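Local coordinates for Tox3 (Phaeosphaeria nodorum, PDB 6WES), which acts as a secreted necrotrophic effector of a wheat-infecting fungus, its recognition in the host probably depending on the susceptibility gene Snn3, at residues Y1-R12 with D26-T37; T92-Q100 with C137-E145. All coordinates share one frame; numbering follows the deposited sequence.

Together the two contacts illustrate how one antiparallel beta fold combines pairing within the sheet with covering of its surface. Contact 1 is a hairpin in which the backbone does most of the work; salt bridges decorate one face, while the other is mostly apolar, with Val27, Val29 and Ala31 buried. Contact 2 has no hydrogen bond between its segments: a loop lies over residues 92-100, held by van der Waals contact and by a disulfide to the neighbouring strand. It lies farther from the chain's centre, about 17 Å against 13 Å between centres, and has three buried residues against six. The contacts nevertheless touch, Val27 packing on Leu98 and Thr11 on Gln100.

Contact 1. Residues Y1-R12 with D26-T37; sequences YIKANDINFGTR and DVKVRADIPFET
Residues 6-12 and 26-32 run antiparallel, their axes 4.7 Å apart at an angle of 163°, and after a break in regular pairing around Ala4 and Asn5 the ladder resumes at Lys3 and Phe35. Asn5 bridges this break: its backbone O accepts from Ile33 N, while its side-chain ND2 reaches back to Ile33 O at 3.0 Å, almost in line with the carbonyl and in its own amide plane. The same ND2 also bonds Asn114. On the face bearing Asp6, Arg30 and Asp32, the Arg30 guanidinium is held side-on by Asp32, two residues along the same strand, with NE and NH2 each donating to one carboxylate oxygen. Asp6 comes over the flat face instead, the two planes 20° apart; Asp6 OD2 lies 3.8 Å from Arg30 NH2, a long, purely electrostatic pairing. At one end Arg12 takes Asp26 in another side-on grip, NE to OD1 at 2.7 Å and NH2 to OD2 at 2.9 Å, both on syn lone pairs; a bend at chi3 (-61°) turns the guanidinium into this position, where Glu158 also engages it. At the other end the Tyr1 amine binds both Glu36 OE2 and Thr37 OG1, and Thr37 CG2 makes a CH-pi contact over the Tyr1 ring face, 4.1 Å from its centroid. On the reverse face Ile7 CG2 meets Ala31 CB at 4.0 Å, and Phe9 CB packs against Val29 CG2. The whole is a long beta hairpin, strands 2-16 and 23-36, within the antiparallel sheet of this beta-barrel effector.

Contact 2. Residues T92-Q100 with C137-E145; sequences TRCLYQLRQ and CPAGRVFLE
A disulfide-anchored loop leading into strand 144-153 folds across strand 92-105; its Cys137 is bonded to Cys82 on the neighbouring strand 72-85. Cys137 N lies over one face of the Arg93 guanidinium, 3.5 Å from Arg93 NH1, a packing contact; NH1 donates to Asp135 O instead. Cys137 SG comes nearest the strand at Cys94 O and also touches Leu95 CB, and the Pro138 ring settles beside the backbone, its CD 3.5 Å from Arg93 O. Leu95 fills the bend of the loop: with CG swung anti to the backbone N (chi1 -180°), its CD2 branch comes 3.3 Å from Gly140 N, against the inverse gamma turn centred on Gly140. In this beta-barrel fold strand 92-105 is itself fastened, since Cys94 is bonded to Cys131 on strand 126-133. Further along, the Phe143 ring presents its edge to Leu95 O, with CE1 3.9 Å away, and CZ rests 3.8 Å from Gln97 CB. Gln97 OE1 accepts hydrogen bonds from both NE and NH2 of Arg99, a side-on grip that holds the guanidinium plane 81° from the phenyl plane, with Arg99 NH2 3.8 Å from Phe143 CD2. The other end of the Gln97 amide, NE2, donates to Asp80.

Contact 1. Residues Y1-R12 with D26-T37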
loop_
_atom_site.group_PDB
_atom_site.type_symbol
_atom_site.label_atom_id
_atom_site.label_comp_id
_atom_site.label_asym_id
_atom_site.label_seq_id
_atom_site.Cartn_x
_atom_site.Cartn_y
_atom_site.Cartn_z
ATOM N N TYR A 1 -0.734 29.042 -10.836
ATOM C CA TYR A 1 -0.223 28.844 -9.472
ATOM C C TYR A 1 -0.416 27.364 -9.159
ATOM O O TYR A 1 -1.050 26.634 -9.932
ATOM C CB TYR A 1 -0.956 29.743 -8.458
ATOM C CG TYR A 1 -2.433 29.450 -8.389
ATOM C CD1 TYR A 1 -3.340 30.093 -9.223
ATOM C CD2 TYR A 1 -2.918 28.499 -7.510
ATOM C CE1 TYR A 1 -4.693 29.789 -9.167
ATOM C CE2 TYR A 1 -4.253 28.189 -7.445
ATOM C CZ TYR A 1 -5.142 28.830 -8.275
ATOM O OH TYR A 1 -6.475 28.491 -8.167
ATOM N N ILE A 2 0.080 26.886 -8.026
ATOM C CA ILE A 2 0.038 25.457 -7.718
ATOM C C ILE A 2 -1.171 25.150 -6.843
ATOM O O ILE A 2 -1.239 25.555 -5.680
ATOM C CB ILE A 2 1.332 25.000 -7.031
ATOM C CG1 ILE A 2 2.557 25.410 -7.858
ATOM C CG2 ILE A 2 1.296 23.496 -6.771
ATOM C CD1 ILE A 2 2.714 24.672 -9.135
ATOM N N LYS A 3 -2.117 24.397 -7.378
ATOM C CA LYS A 3 -3.211 23.868 -6.573
ATOM C C LYS A 3 -2.710 22.685 -5.758
ATOM O O LYS A 3 -1.898 21.884 -6.233
ATOM C CB LYS A 3 -4.343 23.367 -7.477
ATOM C CG LYS A 3 -5.122 24.432 -8.208
ATOM C CD LYS A 3 -6.299 24.839 -7.404
ATOM C CE LYS A 3 -7.358 25.448 -8.299
ATOM N NZ LYS A 3 -8.181 26.319 -7.432
ATOM N N ALA A 4 -3.209 22.564 -4.536
ATOM C CA ALA A 4 -2.949 21.416 -3.675
ATOM C C ALA A 4 -4.094 20.419 -3.781
ATOM O O ALA A 4 -5.269 20.803 -3.769
ATOM C CB ALA A 4 -2.831 21.869 -2.218
ATOM N N ASN A 5 -3.757 19.131 -3.828
ATOM C CA ASN A 5 -4.784 18.103 -3.834
ATOM C C ASN A 5 -4.307 16.920 -3.014
ATOM O O ASN A 5 -3.125 16.578 -3.029
ATOM C CB ASN A 5 -5.064 17.570 -5.247
ATOM C CG ASN A 5 -5.573 18.619 -6.180
ATOM O OD1 ASN A 5 -6.783 18.961 -6.170
ATOM N ND2 ASN A 5 -4.694 19.145 -7.009
ATOM N N ASP A 6 -5.229 16.271 -2.320
ATOM C CA ASP A 6 -4.900 15.038 -1.627
ATOM C C ASP A 6 -6.060 14.062 -1.735
ATOM O O ASP A 6 -7.228 14.452 -1.917
ATOM C CB ASP A 6 -4.538 15.287 -0.160
ATOM C CG ASP A 6 -5.693 15.869 0.632
ATOM O OD1 ASP A 6 -6.431 15.082 1.257
ATOM O OD2 ASP A 6 -5.877 17.112 0.615
ATOM N N ILE A 7 -5.723 12.784 -1.647
ATOM C CA ILE A 7 -6.734 11.741 -1.683
ATOM C C ILE A 7 -6.210 10.597 -0.843
ATOM O O ILE A 7 -5.008 10.327 -0.814
ATOM C CB ILE A 7 -7.044 11.294 -3.138
ATOM C CG1 ILE A 7 -8.101 10.178 -3.172
ATOM C CG2 ILE A 7 -5.797 10.804 -3.838
ATOM C CD1 ILE A 7 -9.523 10.650 -3.019
ATOM N N ASN A 8 -7.116 9.897 -0.185
ATOM C CA ASN A 8 -6.767 8.768 0.656
ATOM C C ASN A 8 -7.321 7.492 0.052
ATOM O O ASN A 8 -8.387 7.494 -0.567
ATOM C CB ASN A 8 -7.317 8.953 2.074
ATOM C CG ASN A 8 -6.422 9.842 2.931
ATOM O OD1 ASN A 8 -5.814 9.388 3.911
ATOM N ND2 ASN A 8 -6.318 11.106 2.548
ATOM N N PHE A 9 -6.591 6.397 0.245
ATOM C CA PHE A 9 -7.042 5.065 -0.112
ATOM C C PHE A 9 -6.782 4.121 1.051
ATOM O O PHE A 9 -5.879 4.339 1.872
ATOM C CB PHE A 9 -6.248 4.522 -1.311
ATOM C CG PHE A 9 -6.330 5.385 -2.534
ATOM C CD1 PHE A 9 -7.559 5.636 -3.153
ATOM C CD2 PHE A 9 -5.201 5.985 -3.047
ATOM C CE1 PHE A 9 -7.637 6.449 -4.287
ATOM C CE2 PHE A 9 -5.281 6.786 -4.176
ATOM C CZ PHE A 9 -6.491 7.011 -4.799
ATOM N N GLY A 10 -7.556 3.046 1.100
ATOM C CA GLY A 10 -7.331 2.045 2.119
ATOM C C GLY A 10 -7.786 0.686 1.632
ATOM O O GLY A 10 -8.831 0.569 0.973
ATOM N N THR A 11 -7.032 -0.356 1.957
ATOM C CA THR A 11 -7.396 -1.727 1.622
ATOM C C THR A 11 -7.229 -2.606 2.851
ATOM O O THR A 11 -6.179 -2.575 3.519
ATOM C CB THR A 11 -6.552 -2.231 0.453
ATOM O OG1 THR A 11 -6.750 -1.335 -0.656
ATOM C CG2 THR A 11 -6.931 -3.657 0.061
ATOM N N ARG A 12 -8.254 -3.395 3.134
ATOM C CA ARG A 12 -8.221 -4.414 4.168
ATOM C C ARG A 12 -7.998 -5.757 3.486
ATOM O O ARG A 12 -8.552 -6.015 2.407
ATOM C CB ARG A 12 -9.573 -4.431 4.907
ATOM C CG ARG A 12 -9.794 -5.592 5.879
ATOM C CD ARG A 12 -11.026 -5.366 6.748
ATOM N NE ARG A 12 -10.876 -4.151 7.553
ATOM C CZ ARG A 12 -11.843 -3.623 8.308
ATOM N NH1 ARG A 12 -13.037 -4.206 8.349
ATOM N NH2 ARG A 12 -11.613 -2.531 9.025
ATOM N N ASP A 26 -5.285 -3.731 7.899
ATOM C CA ASP A 26 -5.734 -2.537 7.190
ATOM C C ASP A 26 -4.500 -1.720 6.823
ATOM O O ASP A 26 -3.634 -1.500 7.668
ATOM C CB ASP A 26 -6.628 -1.668 8.086
ATOM C CG ASP A 26 -8.043 -2.180 8.197
ATOM O OD1 ASP A 26 -8.297 -3.323 7.784
ATOM O OD2 ASP A 26 -8.917 -1.457 8.737
ATOM N N VAL A 27 -4.437 -1.259 5.578
ATOM C CA VAL A 27 -3.347 -0.421 5.088
ATOM C C VAL A 27 -3.981 0.818 4.478
ATOM O O VAL A 27 -4.881 0.699 3.637
ATOM C CB VAL A 27 -2.502 -1.165 4.036
ATOM C CG1 VAL A 27 -1.370 -0.278 3.537
ATOM C CG2 VAL A 27 -1.929 -2.444 4.628
ATOM N N LYS A 28 -3.548 1.994 4.907
ATOM C CA LYS A 28 -4.091 3.238 4.372
ATOM C C LYS A 28 -2.956 4.133 3.903
ATOM O O LYS A 28 -1.902 4.216 4.548
ATOM C CB LYS A 28 -4.917 3.990 5.428
ATOM C CG LYS A 28 -6.155 3.251 5.899
ATOM C CD LYS A 28 -6.863 4.050 6.960
ATOM C CE LYS A 28 -8.024 3.271 7.573
ATOM N NZ LYS A 28 -8.738 4.097 8.603
ATOM N N VAL A 29 -3.173 4.795 2.768
ATOM C CA VAL A 29 -2.184 5.706 2.209
ATOM C C VAL A 29 -2.859 7.012 1.824
ATOM O O VAL A 29 -4.080 7.088 1.659
ATOM C CB VAL A 29 -1.463 5.106 0.990
ATOM C CG1 VAL A 29 -0.726 3.815 1.383
ATOM C CG2 VAL A 29 -2.453 4.839 -0.160
ATOM N N ARG A 30 -2.036 8.049 1.654
ATOM C CA ARG A 30 -2.465 9.338 1.139
ATOM C C ARG A 30 -1.596 9.639 -0.070
ATOM O O ARG A 30 -0.404 9.297 -0.081
ATOM C CB ARG A 30 -2.251 10.409 2.216
ATOM C CG ARG A 30 -2.499 11.837 1.748
ATOM C CD ARG A 30 -2.494 12.768 2.923
ATOM N NE ARG A 30 -2.371 14.142 2.463
ATOM C CZ ARG A 30 -2.903 15.193 3.076
ATOM N NH1 ARG A 30 -3.625 15.042 4.182
ATOM N NH2 ARG A 30 -2.726 16.396 2.561
ATOM N N ALA A 31 -2.186 10.249 -1.097
ATOM C CA ALA A 31 -1.426 10.766 -2.234
ATOM C C ALA A 31 -1.647 12.265 -2.298
ATOM O O ALA A 31 -2.794 12.738 -2.215
ATOM C CB ALA A 31 -1.848 10.134 -3.562
ATOM N N ASP A 32 -0.566 13.016 -2.438
ATOM C CA ASP A 32 -0.656 14.456 -2.633
ATOM C C ASP A 32 -0.221 14.751 -4.062
ATOM O O ASP A 32 0.798 14.211 -4.528
ATOM C CB ASP A 32 0.196 15.211 -1.596
ATOM C CG ASP A 32 -0.468 15.261 -0.208
ATOM O OD1 ASP A 32 -1.157 16.254 0.129
ATOM O OD2 ASP A 32 -0.302 14.301 0.568
ATOM N N ILE A 33 -1.017 15.551 -4.767
ATOM C CA ILE A 33 -0.810 15.783 -6.200
ATOM C C ILE A 33 -0.949 17.267 -6.515
ATOM O O ILE A 33 -2.073 17.745 -6.717
ATOM C CB ILE A 33 -1.811 14.992 -7.062
ATOM C CG1 ILE A 33 -1.939 13.540 -6.587
ATOM C CG2 ILE A 33 -1.361 15.076 -8.518
ATOM C CD1 ILE A 33 -3.201 13.294 -5.857
ATOM N N PRO A 34 0.139 18.024 -6.561
ATOM C CA PRO A 34 0.058 19.431 -6.958
ATOM C C PRO A 34 -0.305 19.548 -8.430
ATOM O O PRO A 34 -0.020 18.660 -9.241
ATOM C CB PRO A 34 1.488 19.948 -6.740
ATOM C CG PRO A 34 2.234 18.860 -5.983
ATOM C CD PRO A 34 1.503 17.597 -6.219
ATOM N N PHE A 35 -0.923 20.669 -8.789
ATOM C CA PHE A 35 -1.287 20.888 -10.183
ATOM C C PHE A 35 -0.996 22.348 -10.497
ATOM O O PHE A 35 -1.506 23.250 -9.820
ATOM C CB PHE A 35 -2.776 20.558 -10.401
ATOM C CG PHE A 35 -3.281 20.768 -11.810
ATOM C CD1 PHE A 35 -3.364 19.724 -12.697
ATOM C CD2 PHE A 35 -3.745 22.010 -12.205
ATOM C CE1 PHE A 35 -3.852 19.917 -13.998
ATOM C CE2 PHE A 35 -4.222 22.225 -13.506
ATOM C CZ PHE A 35 -4.285 21.172 -14.394
ATOM N N GLU A 36 -0.213 22.596 -11.540
ATOM C CA GLU A 36 0.086 23.966 -11.949
ATOM C C GLU A 36 -1.003 24.455 -12.894
ATOM O O GLU A 36 -1.148 23.933 -14.008
ATOM C CB GLU A 36 1.461 24.017 -12.617
ATOM C CG GLU A 36 1.790 25.344 -13.318
ATOM C CD GLU A 36 1.643 26.570 -12.422
ATOM O OE1 GLU A 36 2.493 26.725 -11.509
ATOM O OE2 GLU A 36 0.734 27.379 -12.654
ATOM N N THR A 37 -1.756 25.478 -12.463
ATOM C CA THR A 37 -2.896 25.911 -13.261
ATOM C C THR A 37 -2.489 26.514 -14.595
ATOM O O THR A 37 -3.342 26.601 -15.491
ATOM C CB THR A 37 -3.817 26.874 -12.496
ATOM O OG1 THR A 37 -3.099 28.067 -12.183
ATOM C CG2 THR A 37 -4.296 26.255 -11.200
HETATM O O HOH W 1 -1.743 18.638 -0.777
HETATM O O HOH W 2 -5.882 6.975 3.995
#

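Contact 2. Residues T92-Q100 with C137-E145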
loop_
_atom_site.group_PDB
_atom_site.type_symbol
_atom_site.label_atom_id
_atom_site.label_comp_id
_atom_site.label_asym_id
_atom_site.label_seq_id
_atom_site.Cartn_x
_atom_site.Cartn_y
_atom_site.Cartn_z
ATOM N N THR A 92 7.418 -19.959 18.976
ATOM C CA THR A 92 7.515 -19.755 17.537
ATOM C C THR A 92 7.336 -18.270 17.276
ATOM O O THR A 92 6.304 -17.689 17.631
ATOM C CB THR A 92 6.433 -20.540 16.802
ATOM O OG1 THR A 92 6.576 -21.926 17.119
ATOM C CG2 THR A 92 6.579 -20.349 15.286
ATOM N N ARG A 93 8.335 -17.646 16.673
ATOM C CA ARG A 93 8.267 -16.232 16.352
ATOM C C ARG A 93 8.286 -16.066 14.844
ATOM O O ARG A 93 9.138 -16.641 14.159
ATOM C CB ARG A 93 9.434 -15.481 16.983
ATOM C CG ARG A 93 9.514 -15.701 18.488
ATOM C CD ARG A 93 10.352 -14.642 19.169
ATOM N NE ARG A 93 9.744 -13.324 19.055
ATOM C CZ ARG A 93 10.236 -12.231 19.627
ATOM N NH1 ARG A 93 11.343 -12.308 20.355
ATOM N NH2 ARG A 93 9.622 -11.065 19.464
ATOM N N CYS A 94 7.332 -15.298 14.333
ATOM C CA CYS A 94 7.158 -15.156 12.895
ATOM C C CYS A 94 7.192 -13.693 12.509
ATOM O O CYS A 94 6.518 -12.865 13.125
ATOM C CB CYS A 94 5.813 -15.740 12.452
ATOM S SG CYS A 94 5.645 -17.521 12.796
ATOM N N LEU A 95 7.910 -13.395 11.445
ATOM C CA LEU A 95 7.899 -12.075 10.843
ATOM C C LEU A 95 7.061 -12.132 9.573
ATOM O O LEU A 95 7.206 -13.056 8.771
ATOM C CB LEU A 95 9.326 -11.655 10.485
ATOM C CG LEU A 95 9.387 -10.270 9.846
ATOM C CD1 LEU A 95 8.942 -9.171 10.794
ATOM C CD2 LEU A 95 10.784 -9.999 9.341
ATOM N N TYR A 96 6.195 -11.156 9.405
ATOM C CA TYR A 96 5.287 -11.069 8.269
ATOM C C TYR A 96 5.552 -9.788 7.514
ATOM O O TYR A 96 5.858 -8.755 8.115
ATOM C CB TYR A 96 3.835 -11.024 8.734
ATOM C CG TYR A 96 3.467 -12.306 9.389
ATOM C CD1 TYR A 96 2.973 -13.367 8.647
ATOM C CD2 TYR A 96 3.640 -12.461 10.760
ATOM C CE1 TYR A 96 2.668 -14.577 9.262
ATOM C CE2 TYR A 96 3.357 -13.640 11.368
ATOM C CZ TYR A 96 2.873 -14.691 10.610
ATOM O OH TYR A 96 2.600 -15.885 11.237
ATOM N N GLN A 97 5.429 -9.857 6.201
ATOM C CA GLN A 97 5.498 -8.670 5.364
ATOM C C GLN A 97 4.319 -8.667 4.403
ATOM O O GLN A 97 4.139 -9.620 3.624
ATOM C CB GLN A 97 6.796 -8.665 4.582
ATOM C CG GLN A 97 6.959 -7.402 3.750
ATOM C CD GLN A 97 8.356 -7.306 3.207
ATOM O OE1 GLN A 97 8.617 -7.710 2.070
ATOM N NE2 GLN A 97 9.268 -6.776 4.018
ATOM N N LEU A 98 3.526 -7.607 4.466
ATOM C CA LEU A 98 2.369 -7.414 3.601
ATOM C C LEU A 98 2.747 -6.409 2.525
ATOM O O LEU A 98 3.325 -5.352 2.825
ATOM C CB LEU A 98 1.215 -6.865 4.430
ATOM C CG LEU A 98 -0.056 -6.478 3.676
ATOM C CD1 LEU A 98 -0.621 -7.692 2.901
ATOM C CD2 LEU A 98 -1.053 -5.965 4.678
ATOM N N ARG A 99 2.502 -6.774 1.278
ATOM C CA ARG A 99 2.838 -5.939 0.127
ATOM C C ARG A 99 1.524 -5.566 -0.553
ATOM O O ARG A 99 0.867 -6.412 -1.179
ATOM C CB ARG A 99 3.773 -6.696 -0.807
ATOM C CG ARG A 99 5.056 -7.129 -0.112
ATOM C CD ARG A 99 5.992 -7.912 -1.014
ATOM N NE ARG A 99 7.071 -8.485 -0.221
ATOM C CZ ARG A 99 7.808 -9.530 -0.597
ATOM N NH1 ARG A 99 7.604 -10.095 -1.789
ATOM N NH2 ARG A 99 8.756 -9.979 0.204
ATOM N N GLN A 100 1.120 -4.315 -0.415
ATOM C CA GLN A 100 -0.215 -3.867 -0.815
ATOM C C GLN A 100 -0.123 -2.822 -1.921
ATOM O O GLN A 100 0.314 -1.683 -1.660
ATOM C CB GLN A 100 -0.916 -3.302 0.417
ATOM C CG GLN A 100 -2.288 -2.666 0.161
ATOM C CD GLN A 100 -3.284 -3.668 -0.368
ATOM O OE1 GLN A 100 -3.758 -4.529 0.376
ATOM N NE2 GLN A 100 -3.609 -3.575 -1.660
ATOM N N CYS A 137 12.848 -12.434 17.175
ATOM C CA CYS A 137 12.092 -12.337 15.907
ATOM C C CYS A 137 13.078 -12.454 14.747
ATOM O O CYS A 137 14.132 -11.808 14.768
ATOM C CB CYS A 137 11.212 -11.043 15.769
ATOM S SG CYS A 137 9.570 -11.229 14.748
ATOM N N PRO A 138 12.803 -13.285 13.746
ATOM C CA PRO A 138 13.701 -13.367 12.590
ATOM C C PRO A 138 13.746 -12.049 11.824
ATOM O O PRO A 138 12.856 -11.197 11.923
ATOM C CB PRO A 138 13.090 -14.494 11.742
ATOM C CG PRO A 138 11.669 -14.619 12.218
ATOM C CD PRO A 138 11.669 -14.223 13.652
ATOM N N ALA A 139 14.823 -11.876 11.066
ATOM C CA ALA A 139 14.964 -10.733 10.176
ATOM C C ALA A 139 14.266 -11.019 8.848
ATOM O O ALA A 139 14.111 -12.176 8.445
ATOM C CB ALA A 139 16.442 -10.435 9.923
ATOM N N GLY A 140 13.847 -9.949 8.165
ATOM C CA GLY A 140 13.102 -10.092 6.924
ATOM C C GLY A 140 13.957 -10.335 5.698
ATOM O O GLY A 140 13.780 -9.669 4.674
ATOM N N ARG A 141 14.877 -11.299 5.782
ATOM C CA ARG A 141 15.820 -11.553 4.698
ATOM C C ARG A 141 15.269 -12.482 3.619
ATOM O O ARG A 141 15.750 -12.426 2.475
ATOM C CB ARG A 141 17.143 -12.096 5.262
ATOM C CG ARG A 141 17.805 -11.168 6.281
ATOM C CD ARG A 141 19.235 -11.596 6.607
ATOM N NE ARG A 141 19.949 -10.568 7.365
ATOM C CZ ARG A 141 20.157 -10.613 8.680
ATOM N NH1 ARG A 141 19.711 -11.640 9.389
ATOM N NH2 ARG A 141 20.814 -9.633 9.286
ATOM N N VAL A 142 14.274 -13.309 3.957
ATOM C CA VAL A 142 13.664 -14.257 3.023
ATOM C C VAL A 142 12.322 -14.658 3.627
ATOM O O VAL A 142 12.129 -14.571 4.840
ATOM C CB VAL A 142 14.582 -15.492 2.811
ATOM C CG1 VAL A 142 14.590 -16.383 4.067
ATOM C CG2 VAL A 142 14.161 -16.283 1.561
ATOM N N PHE A 143 11.388 -15.103 2.776
ATOM C CA PHE A 143 10.017 -15.386 3.203
ATOM C C PHE A 143 9.418 -16.508 2.360
ATOM O O PHE A 143 9.859 -16.774 1.240
ATOM C CB PHE A 143 9.097 -14.182 2.958
ATOM C CG PHE A 143 9.420 -12.948 3.770
ATOM C CD1 PHE A 143 8.955 -12.795 5.066
ATOM C CD2 PHE A 143 10.156 -11.914 3.203
ATOM C CE1 PHE A 143 9.214 -11.627 5.780
ATOM C CE2 PHE A 143 10.430 -10.750 3.907
ATOM C CZ PHE A 143 9.974 -10.604 5.197
ATOM N N LEU A 144 8.370 -17.134 2.894
ATOM C CA LEU A 144 7.460 -17.984 2.122
ATOM C C LEU A 144 6.147 -17.233 1.913
ATOM O O LEU A 144 5.594 -16.680 2.868
ATOM C CB LEU A 144 7.156 -19.277 2.888
ATOM C CG LEU A 144 8.273 -20.309 3.099
ATOM C CD1 LEU A 144 7.901 -21.318 4.182
ATOM C CD2 LEU A 144 8.579 -21.025 1.801
ATOM N N GLU A 145 5.626 -17.240 0.690
ATOM C CA GLU A 145 4.392 -16.514 0.420
ATOM C C GLU A 145 3.173 -17.259 0.974
ATOM O O GLU A 145 3.054 -18.478 0.843
ATOM C CB GLU A 145 4.233 -16.295 -1.088
ATOM C CG GLU A 145 3.102 -15.352 -1.467
ATOM C CD GLU A 145 3.151 -14.924 -2.922
ATOM O OE1 GLU A 145 4.263 -14.766 -3.470
ATOM O OE2 GLU A 145 2.071 -14.746 -3.512
#